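Aminoglycoside phosphotransferase (PDB 6EF6) phosphorylates (S)-1-amino-2-propanol as the kinase of the aminoacetone utilization microcompartment of Mycobacterium smegmatis. Local coordinates at residues P304-M318 with A331-Y345. Sequence-based numbering, arbitrary orientation. Where two conformers were deposited one is given.
With JFN ((2R)-1-methoxypropan-2-amine), chain C.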
ATOM      1  N   PRO A 304     -15.481   8.656  -0.882  1.00 13.86           N
ATOM      2  CA  PRO A 304     -15.913   7.831  -2.028  1.00 14.12           C
ATOM      3  C   PRO A 304     -15.038   8.058  -3.250  1.00 14.17           C
ATOM      4  O   PRO A 304     -14.711   7.091  -3.985  1.00 14.03           O
ATOM      5  CB  PRO A 304     -17.370   8.233  -2.222  1.00 17.66           C
ATOM      6  CG  PRO A 304     -17.812   8.751  -0.870  1.00 18.88           C
ATOM      7  CD  PRO A 304     -16.578   9.438  -0.313  1.00 15.81           C
ATOM      8  N   SER A 305     -14.619   9.311  -3.503  1.00 13.83           N
ATOM      9  CA  SER A 305     -13.702   9.585  -4.594  1.00 12.34           C
ATOM     10  C   SER A 305     -12.413   8.792  -4.447  1.00 12.79           C
ATOM     11  O   SER A 305     -11.891   8.254  -5.437  1.00 13.11           O
ATOM     12  CB  SER A 305     -13.372  11.068  -4.645  1.00 13.46           C
ATOM     13  OG  SER A 305     -14.434  11.869  -5.143  1.00 15.62           O
ATOM     14  N   PHE A 306     -11.852   8.716  -3.246  1.00 12.37           N
ATOM     15  CA  PHE A 306     -10.623   7.982  -3.049  1.00 11.72           C
ATOM     16  C   PHE A 306     -10.787   6.485  -3.176  1.00 11.79           C
ATOM     17  O   PHE A 306      -9.859   5.797  -3.599  1.00 12.14           O
ATOM     18  CB  PHE A 306      -9.938   8.383  -1.722  1.00 12.48           C
ATOM     19  CG  PHE A 306      -9.350   9.786  -1.796  1.00 12.93           C
ATOM     20  CD1 PHE A 306      -8.446  10.097  -2.812  1.00 13.17           C
ATOM     21  CD2 PHE A 306      -9.779  10.810  -0.981  1.00 13.14           C
ATOM     22  CE1 PHE A 306      -7.917  11.366  -2.967  1.00 14.09           C
ATOM     23  CE2 PHE A 306      -9.236  12.146  -1.128  1.00 13.69           C
ATOM     24  CZ  PHE A 306      -8.344  12.403  -2.157  1.00 14.51           C
ATOM     25  N   VAL A 307     -11.928   5.958  -2.750  1.00 11.88           N
ATOM     26  CA  VAL A 307     -12.242   4.551  -3.016  1.00 11.65           C
ATOM     27  C   VAL A 307     -12.249   4.303  -4.520  1.00 11.74           C
ATOM     28  O   VAL A 307     -11.703   3.297  -4.992  1.00 11.96           O
ATOM     29  CB  VAL A 307     -13.562   4.122  -2.324  1.00 11.74           C
ATOM     30  CG1 VAL A 307     -13.937   2.721  -2.725  1.00 11.98           C
ATOM     31  CG2 VAL A 307     -13.461   4.251  -0.828  1.00 13.26           C
ATOM     32  N   PHE A 308     -12.913   5.166  -5.270  1.00 12.11           N
ATOM     33  CA  PHE A 308     -13.005   5.000  -6.721  1.00 12.47           C
ATOM     34  C   PHE A 308     -11.647   5.143  -7.416  1.00 12.12           C
ATOM     35  O   PHE A 308     -11.329   4.378  -8.320  1.00 13.13           O
ATOM     36  CB  PHE A 308     -14.069   5.914  -7.300  1.00 12.03           C
ATOM     37  CG  PHE A 308     -14.375   5.572  -8.730  1.00 12.74           C
ATOM     38  CD1 PHE A 308     -14.980   4.360  -9.052  1.00 15.04           C
ATOM     39  CD2 PHE A 308     -14.026   6.397  -9.789  1.00 14.57           C
ATOM     40  CE1 PHE A 308     -15.203   4.021 -10.368  1.00 16.37           C
ATOM     41  CE2 PHE A 308     -14.297   6.034 -11.109  1.00 16.12           C
ATOM     42  CZ  PHE A 308     -14.878   4.855 -11.376  1.00 15.46           C
ATOM     43  N   LEU A 309     -10.807   6.053  -6.931  1.00 12.84           N
ATOM     44  CA  LEU A 309      -9.433   6.159  -7.440  1.00 12.67           C
ATOM     45  C   LEU A 309      -8.689   4.848  -7.231  1.00 12.19           C
ATOM     46  O   LEU A 309      -8.032   4.323  -8.144  1.00 13.33           O
ATOM     47  CB  LEU A 309      -8.710   7.316  -6.716  1.00 13.14           C
ATOM     48  CG  LEU A 309      -7.243   7.508  -7.080  1.00 12.97           C
ATOM     49  CD1 LEU A 309      -6.983   7.669  -8.545  1.00 14.68           C
ATOM     50  CD2 LEU A 309      -6.613   8.670  -6.310  1.00 15.15           C
ATOM     51  N   ARG A 310      -8.770   4.290  -6.010  1.00 12.19           N
ATOM     52  CA  ARG A 310      -8.106   2.995  -5.756  1.00 11.84           C
ATOM     53  C   ARG A 310      -8.660   1.897  -6.669  1.00 12.13           C
ATOM     54  O   ARG A 310      -7.898   1.062  -7.163  1.00 12.34           O
ATOM     55  CB  ARG A 310      -8.278   2.605  -4.272  1.00 12.18           C
ATOM     56  CG  ARG A 310      -7.610   1.325  -3.891  1.00 12.56           C
ATOM     57  CD  ARG A 310      -6.093   1.398  -4.083  1.00 13.01           C
ATOM     58  NE  ARG A 310      -5.393   0.325  -3.373  1.00 12.56           N
ATOM     59  CZ  ARG A 310      -4.096   0.159  -3.254  1.00 13.29           C
ATOM     60  NH1 ARG A 310      -3.280   0.996  -3.918  1.00 15.29           N
ATOM     61  NH2 ARG A 310      -3.573  -0.849  -2.548  1.00 15.31           N
ATOM     62  N   ARG A 311      -9.983   1.872  -6.846  1.00 11.72           N
ATOM     63  CA  ARG A 311     -10.603   0.874  -7.704  1.00 11.20           C
ATOM     64  C   ARG A 311     -10.033   0.902  -9.110  1.00 12.73           C
ATOM     65  O   ARG A 311      -9.700  -0.136  -9.673  1.00 12.55           O
ATOM     66  CB  ARG A 311     -12.088   1.116  -7.764  1.00 11.29           C
ATOM     67  CG  ARG A 311     -12.888   0.006  -8.460  1.00 12.36           C
ATOM     68  CD  ARG A 311     -13.003  -1.252  -7.585  1.00 13.30           C
ATOM     69  NE  ARG A 311     -13.739  -2.318  -8.262  1.00 12.95           N
ATOM     70  CZ  ARG A 311     -14.267  -3.387  -7.681  1.00 12.36           C
ATOM     71  NH1 ARG A 311     -14.177  -3.506  -6.360  1.00 13.29           N
ATOM     72  NH2 ARG A 311     -14.915  -4.274  -8.378  1.00 14.09           N
ATOM     73  N   LEU A 312      -9.912   2.095  -9.722  1.00 12.17           N
ATOM     74  CA  LEU A 312      -9.376   2.188 -11.080  1.00 12.65           C
ATOM     75  C   LEU A 312      -7.929   1.762 -11.107  1.00 12.69           C
ATOM     76  O   LEU A 312      -7.491   1.119 -12.044  1.00 14.13           O
ATOM     77  CB  LEU A 312      -9.549   3.597 -11.649  1.00 15.43           C
ATOM     78  CG  LEU A 312     -10.977   4.045 -11.916  1.00 14.56           C
ATOM     79  CD1 LEU A 312     -10.952   5.513 -12.447  1.00 19.03           C
ATOM     80  CD2 LEU A 312     -11.602   3.132 -12.927  1.00 17.27           C
ATOM     81  N   LEU A 313      -7.151   2.196 -10.104  1.00 12.81           N
ATOM     82  CA  LEU A 313      -5.774   1.772 -10.026  1.00 13.01           C
ATOM     83  C   LEU A 313      -5.619   0.264  -9.968  1.00 13.67           C
ATOM     84  O   LEU A 313      -4.716  -0.299 -10.584  1.00 14.23           O
ATOM     85  CB  LEU A 313      -5.054   2.440  -8.872  1.00 13.61           C
ATOM     86  CG  LEU A 313      -4.584   3.848  -9.114  1.00 14.94           C
ATOM     87  CD1 LEU A 313      -4.323   4.552  -7.790  1.00 17.39           C
ATOM     88  CD2 LEU A 313      -3.340   3.908 -10.032  1.00 18.96           C
ATOM     89  N   LEU A 314      -6.424  -0.389  -9.122  1.00 13.24           N
ATOM     90  CA  LEU A 314      -6.343  -1.840  -9.003  1.00 12.94           C
ATOM     91  C   LEU A 314      -6.855  -2.563 -10.232  1.00 13.89           C
ATOM     92  O   LEU A 314      -6.369  -3.647 -10.552  1.00 14.66           O
ATOM     93  CB  LEU A 314      -7.052  -2.314  -7.728  1.00 12.72           C
ATOM     94  CG  LEU A 314      -6.386  -1.860  -6.427  1.00 14.18           C
ATOM     95  CD1 LEU A 314      -7.229  -2.349  -5.257  1.00 14.85           C
ATOM     96  CD2 LEU A 314      -4.965  -2.341  -6.320  1.00 15.78           C
ATOM     97  N   LEU A 315      -7.807  -1.969 -10.945  1.00 13.18           N
ATOM     98  CA  LEU A 315      -8.219  -2.534 -12.227  1.00 13.86           C
ATOM     99  C   LEU A 315      -7.082  -2.456 -13.257  1.00 14.09           C
ATOM    100  O   LEU A 315      -6.817  -3.425 -13.953  1.00 15.96           O
ATOM    101  CB  LEU A 315      -9.447  -1.753 -12.701  1.00 14.89           C
ATOM    102  CG  LEU A 315     -10.072  -2.172 -14.033  1.00 13.89           C
ATOM    103  CD1 LEU A 315     -10.465  -3.649 -14.087  1.00 16.06           C
ATOM    104  CD2 LEU A 315     -11.309  -1.309 -14.312  1.00 14.38           C
ATOM    105  N   ALA A 316      -6.351  -1.330 -13.255  1.00 14.50           N
ATOM    106  CA  ALA A 316      -5.154  -1.233 -14.088  1.00 15.84           C
ATOM    107  C   ALA A 316      -4.129  -2.281 -13.688  1.00 15.59           C
ATOM    108  O   ALA A 316      -3.563  -2.957 -14.549  1.00 19.25           O
ATOM    109  CB  ALA A 316      -4.581   0.161 -13.937  1.00 18.34           C
ATOM    110  N   TRP A 317      -3.855  -2.389 -12.377  1.00 16.85           N
ATOM    111  CA  TRP A 317      -2.892  -3.388 -11.918  1.00 19.53           C
ATOM    112  C   TRP A 317      -3.310  -4.790 -12.356  1.00 18.96           C
ATOM    113  O   TRP A 317      -2.488  -5.581 -12.854  1.00 20.45           O
ATOM    114  CB  TRP A 317      -2.775  -3.267 -10.399  1.00 19.73           C
ATOM    115  CG  TRP A 317      -1.789  -4.161  -9.817  1.00 25.13           C
ATOM    116  CD1 TRP A 317      -0.446  -3.921  -9.660  1.00 32.29           C
ATOM    117  CD2 TRP A 317      -2.034  -5.468  -9.321  1.00 31.56           C
ATOM    118  NE1 TRP A 317       0.159  -5.015  -9.087  1.00 34.39           N
ATOM    119  CE2 TRP A 317      -0.794  -5.984  -8.876  1.00 37.88           C
ATOM    120  CE3 TRP A 317      -3.178  -6.259  -9.202  1.00 38.99           C
ATOM    121  CZ2 TRP A 317      -0.675  -7.259  -8.322  1.00 42.73           C
ATOM    122  CZ3 TRP A 317      -3.057  -7.521  -8.655  1.00 48.75           C
ATOM    123  CH2 TRP A 317      -1.817  -8.006  -8.216  1.00 46.03           C
ATOM    124  N   MET A 318      -4.583  -5.135 -12.145  1.00 21.07           N
ATOM    125  CA  MET A 318      -5.100  -6.421 -12.586  1.00 23.77           C
ATOM    126  C   MET A 318      -4.878  -6.633 -14.069  1.00 24.21           C
ATOM    127  O   MET A 318      -4.422  -7.707 -14.477  1.00 25.62           O
ATOM    128  CB  MET A 318      -6.589  -6.515 -12.289  1.00 31.47           C
ATOM    129  CG  MET A 318      -6.877  -6.955 -10.933  1.00 39.81           C
ATOM    130  SD  MET A 318      -8.566  -7.622 -10.862  1.00 48.87           S
ATOM    131  CE  MET A 318      -8.646  -7.789  -9.078  1.00 52.56           C
ATOM    132  N   ALA A 331     -10.661 -10.492 -13.961  1.00 16.40           N
ATOM    133  CA  ALA A 331     -10.644  -9.097 -14.388  1.00 15.16           C
ATOM    134  C   ALA A 331     -12.028  -8.674 -14.867  1.00 14.22           C
ATOM    135  O   ALA A 331     -12.466  -7.565 -14.562  1.00 14.32           O
ATOM    136  CB  ALA A 331      -9.570  -8.905 -15.462  1.00 17.47           C
ATOM    137  N   ILE A 332     -12.711  -9.553 -15.608  1.00 14.87           N
ATOM    138  CA  ILE A 332     -14.064  -9.270 -16.071  1.00 14.68           C
ATOM    139  C   ILE A 332     -14.977  -8.966 -14.890  1.00 13.57           C
ATOM    140  O   ILE A 332     -15.725  -7.971 -14.884  1.00 13.74           O
ATOM    141  CB  ILE A 332     -14.577 -10.428 -16.947  1.00 16.18           C
ATOM    142  CG1 ILE A 332     -13.830 -10.440 -18.316  1.00 18.04           C
ATOM    143  CG2 ILE A 332     -16.049 -10.270 -17.178  1.00 16.41           C
ATOM    144  CD1 ILE A 332     -14.009 -11.783 -19.053  1.00 19.95           C
ATOM    145  N   SER A 333     -14.909  -9.803 -13.855  1.00 13.39           N
ATOM    146  CA  SER A 333     -15.772  -9.551 -12.697  0.54 13.37           C
ATOM    147  C   SER A 333     -15.361  -8.294 -11.941  1.00 12.99           C
ATOM    148  O   SER A 333     -16.237  -7.516 -11.529  1.00 13.91           O
ATOM    149  CB  SER A 333     -15.777 -10.752 -11.785  0.54 14.13           C
ATOM    150  OG  SER A 333     -16.370 -11.883 -12.420  0.54 17.48           O
ATOM    151  N   TYR A 334     -14.076  -8.035 -11.796  1.00 12.40           N
ATOM    152  CA  TYR A 334     -13.661  -6.802 -11.116  1.00 12.24           C
ATOM    153  C   TYR A 334     -14.080  -5.589 -11.916  1.00 12.84           C
ATOM    154  O   TYR A 334     -14.494  -4.560 -11.342  1.00 13.15           O
ATOM    155  CB  TYR A 334     -12.167  -6.828 -10.856  1.00 13.38           C
ATOM    156  CG  TYR A 334     -11.705  -5.866  -9.770  1.00 12.25           C
ATOM    157  CD1 TYR A 334     -11.989  -6.126  -8.434  1.00 13.20           C
ATOM    158  CD2 TYR A 334     -10.973  -4.720 -10.075  1.00 15.06           C
ATOM    159  CE1 TYR A 334     -11.577  -5.253  -7.432  1.00 14.86           C
ATOM    160  CE2 TYR A 334     -10.552  -3.837  -9.084  1.00 14.18           C
ATOM    161  CZ  TYR A 334     -10.844  -4.136  -7.769  1.00 13.35           C
ATOM    162  OH  TYR A 334     -10.381  -3.228  -6.841  1.00 14.99           O
ATOM    163  N   ALA A 335     -13.939  -5.650 -13.224  1.00 11.93           N
ATOM    164  CA  ALA A 335     -14.402  -4.562 -14.070  1.00 13.16           C
ATOM    165  C   ALA A 335     -15.896  -4.325 -13.905  1.00 13.26           C
ATOM    166  O   ALA A 335     -16.335  -3.165 -13.840  1.00 12.81           O
ATOM    167  CB  ALA A 335     -14.061  -4.844 -15.508  1.00 13.91           C
ATOM    168  N   ALA A 336     -16.697  -5.389 -13.839  1.00 12.62           N
ATOM    169  CA  ALA A 336     -18.143  -5.238 -13.652  1.00 12.51           C
ATOM    170  C   ALA A 336     -18.473  -4.569 -12.321  1.00 13.88           C
ATOM    171  O   ALA A 336     -19.315  -3.654 -12.290  1.00 13.35           O
ATOM    172  CB  ALA A 336     -18.849  -6.577 -13.809  1.00 13.84           C
ATOM    173  N   GLY A 337     -17.784  -4.960 -11.250  1.00 12.55           N
ATOM    174  CA  GLY A 337     -18.025  -4.294  -9.968  1.00 12.89           C
ATOM    175  C   GLY A 337     -17.553  -2.843  -9.998  1.00 12.39           C
ATOM    176  O   GLY A 337     -18.189  -1.977  -9.384  1.00 14.08           O
ATOM    177  N   SER A 338     -16.526  -2.535 -10.783  1.00 11.57           N
ATOM    178  CA  SER A 338     -16.065  -1.158 -10.909  1.00 11.94           C
ATOM    179  C   SER A 338     -17.143  -0.315 -11.587  1.00 12.98           C
ATOM    180  O   SER A 338     -17.346   0.863 -11.232  1.00 13.56           O
ATOM    181  CB  SER A 338     -14.779  -1.101 -11.708  1.00 12.97           C
ATOM    182  OG  SER A 338     -13.742  -1.905 -11.155  1.00 12.68           O
ATOM    183  N   CYS A 339     -17.833  -0.884 -12.577  1.00 12.58           N
ATOM    184  CA  CYS A 339     -18.911  -0.190 -13.256  1.00 12.73           C
ATOM    185  C   CYS A 339     -20.094   0.070 -12.333  1.00 14.54           C
ATOM    186  O   CYS A 339     -20.730   1.142 -12.422  1.00 15.05           O
ATOM    187  CB  CYS A 339     -19.350  -0.968 -14.492  1.00 13.44           C
ATOM    188  SG  CYS A 339     -18.130  -0.974 -15.811  1.00 14.93           S
ATOM    189  N   ALA A 340     -20.455  -0.894 -11.481  1.00 13.55           N
ATOM    190  CA  ALA A 340     -21.507  -0.682 -10.506  1.00 14.28           C
ATOM    191  C   ALA A 340     -21.154   0.479  -9.584  1.00 14.04           C
ATOM    192  O   ALA A 340     -22.018   1.335  -9.303  1.00 16.01           O
ATOM    193  CB  ALA A 340     -21.793  -1.979  -9.748  1.00 17.60           C
ATOM    194  N   LEU A 341     -19.910   0.529  -9.113  1.00 13.34           N
ATOM    195  CA  LEU A 341     -19.456   1.646  -8.293  1.00 14.29           C
ATOM    196  C   LEU A 341     -19.512   2.951  -9.082  1.00 14.56           C
ATOM    197  O   LEU A 341     -19.950   3.992  -8.552  1.00 15.06           O
ATOM    198  CB  LEU A 341     -18.053   1.351  -7.791  1.00 14.68           C
ATOM    199  CG  LEU A 341     -17.966   0.232  -6.759  1.00 14.08           C
ATOM    200  CD1 LEU A 341     -16.526  -0.156  -6.530  1.00 16.12           C
ATOM    201  CD2 LEU A 341     -18.668   0.610  -5.436  1.00 17.28           C
ATOM    202  N   ALA A 342     -19.075   2.947 -10.338  1.00 13.47           N
ATOM    203  CA  ALA A 342     -19.087   4.140 -11.177  1.00 12.80           C
ATOM    204  C   ALA A 342     -20.499   4.691 -11.320  1.00 14.64           C
ATOM    205  O   ALA A 342     -20.699   5.912 -11.258  1.00 14.91           O
ATOM    206  CB  ALA A 342     -18.473   3.831 -12.518  1.00 13.97           C
ATOM    207  N   GLU A 343     -21.501   3.816 -11.508  1.00 14.59           N
ATOM    208  CA  GLU A 343     -22.858   4.299 -11.655  1.00 15.59           C
ATOM    209  C   GLU A 343     -23.346   4.983 -10.382  1.00 16.29           C
ATOM    210  O   GLU A 343     -24.029   6.009 -10.431  1.00 18.35           O
ATOM    211  CB  GLU A 343     -23.788   3.161 -12.066  1.00 20.22           C
ATOM    212  CG  GLU A 343     -25.206   3.632 -12.343  1.00 34.70           C
ATOM    213  CD  GLU A 343     -26.218   2.647 -11.790  1.00 62.42           C
ATOM    214  OE1 GLU A 343     -26.318   2.529 -10.548  1.00 69.33           O
ATOM    215  OE2 GLU A 343     -26.884   1.969 -12.597  1.00 73.73           O
ATOM    216  N   ARG A 344     -23.011   4.401  -9.224  1.00 16.12           N
ATOM    217  CA  ARG A 344     -23.383   5.006  -7.952  1.00 15.69           C
ATOM    218  C   ARG A 344     -22.674   6.349  -7.758  1.00 15.02           C
ATOM    219  O   ARG A 344     -23.282   7.327  -7.304  1.00 16.58           O
ATOM    220  CB  ARG A 344     -23.049   4.027  -6.826  1.00 19.61           C
ATOM    221  CG  ARG A 344     -24.024   2.844  -6.852  1.00 35.13           C
ATOM    222  CD  ARG A 344     -23.622   1.659  -5.988  1.00 62.94           C
ATOM    223  NE  ARG A 344     -24.278   0.427  -6.441  1.00 74.51           N
ATOM    224  CZ  ARG A 344     -23.783  -0.798  -6.282  1.00 69.73           C
ATOM    225  NH1 ARG A 344     -24.453  -1.854  -6.737  1.00 64.96           N
ATOM    226  NH2 ARG A 344     -22.615  -0.973  -5.678  1.00 67.08           N
ATOM    227  N   TYR A 345     -21.395   6.423  -8.143  1.00 14.07           N
ATOM    228  CA  TYR A 345     -20.617   7.659  -8.048  1.00 14.69           C
ATOM    229  C   TYR A 345     -21.241   8.747  -8.910  1.00 14.72           C
ATOM    230  O   TYR A 345     -21.477   9.872  -8.450  1.00 16.50           O
ATOM    231  CB  TYR A 345     -19.193   7.341  -8.470  1.00 14.19           C
ATOM    232  CG  TYR A 345     -18.186   8.430  -8.208  1.00 13.47           C
ATOM    233  CD1 TYR A 345     -17.709   8.691  -6.956  1.00 14.47           C
ATOM    234  CD2 TYR A 345     -17.661   9.182  -9.271  1.00 14.49           C
ATOM    235  CE1 TYR A 345     -16.748   9.653  -6.747  1.00 15.00           C
ATOM    236  CE2 TYR A 345     -16.747  10.144  -9.089  1.00 14.99           C
ATOM    237  CZ  TYR A 345     -16.258  10.454  -7.828  1.00 15.64           C
ATOM    238  OH  TYR A 345     -15.318  11.415  -7.656  1.00 17.32           O
TER
HETATM  239  C07 JFN C 402      -1.563  -7.382  -4.810  1.00 58.58           C
HETATM  240  C08 JFN C 402      -0.843  -3.868  -5.738  1.00 54.73           C
HETATM  241  C09 JFN C 402      -1.376  -5.089  -5.000  1.00 57.41           C
HETATM  242  C15 JFN C 402      -1.085  -2.632  -4.890  1.00 48.85           C
HETATM  243  N04 JFN C 402       0.590  -3.961  -5.900  1.00 57.48           N
HETATM  244  O02 JFN C 402      -1.366  -6.297  -5.685  1.00 68.66           O
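The guanidinium of Arg311 lies flat on the ring of Tyr334, with planes 12° apart and CZ 3.6 Å from the ring centroid, a cation-pi stack between two buried side chains. Leu341 CD1 sits over the other face of the guanidinium, so the flat group is held between an aromatic and a methyl. Its rotation is fixed by polar contacts: Arg311 NE gives Ser338 OG a nearly straight bond in the guanidinium plane (2.9 Å, 169°), and Arg311 NH2 reaches the backbone Tyr334 O at 3.0 Å, on a lone pair. That carbonyl also accepts from Ser338 N and, from above its plane, from Ser338 OG, which thus relays between arginine and backbone. The bend at chi2 (74°) carries the arginine across to the neighbouring helix. NH1 pairs with Glu273, which also bonds Tyr334 OH; this acidic partner probably balances the buried charge.

The opposite face of the tyrosine ring takes Met318 CE, a CH-pi contact 3.9 Å from the centroid, while SD stands obliquely to the ring in a Met-aromatic contact. Helices 303-320 and 325-347 form an antiparallel helical hairpin near the C-terminus, in the helical lobe of the protein-kinase-like fold of the aminoglycoside phosphotransferase family; the axes of 304-318 and 331-345 come within 10.3 Å of each other. The two stacked residues are its reciprocal knobs: Arg311 sits among Tyr334, Gly337, Ser338 and Leu341, Tyr334 among Arg311, Leu314, Leu315 and Met318. Nearer the start of 304-318, Phe308 rests CZ against Ala342 CB and lies nearly parallel to the Tyr345 ring, though slid well aside. Tyr345 OH donates to Ser305 OG at 2.7 Å, closing that end. Arg310 and Trp317, on helix 303-320, line the pocket of the bound (2R)-1-methoxypropan-2-amine.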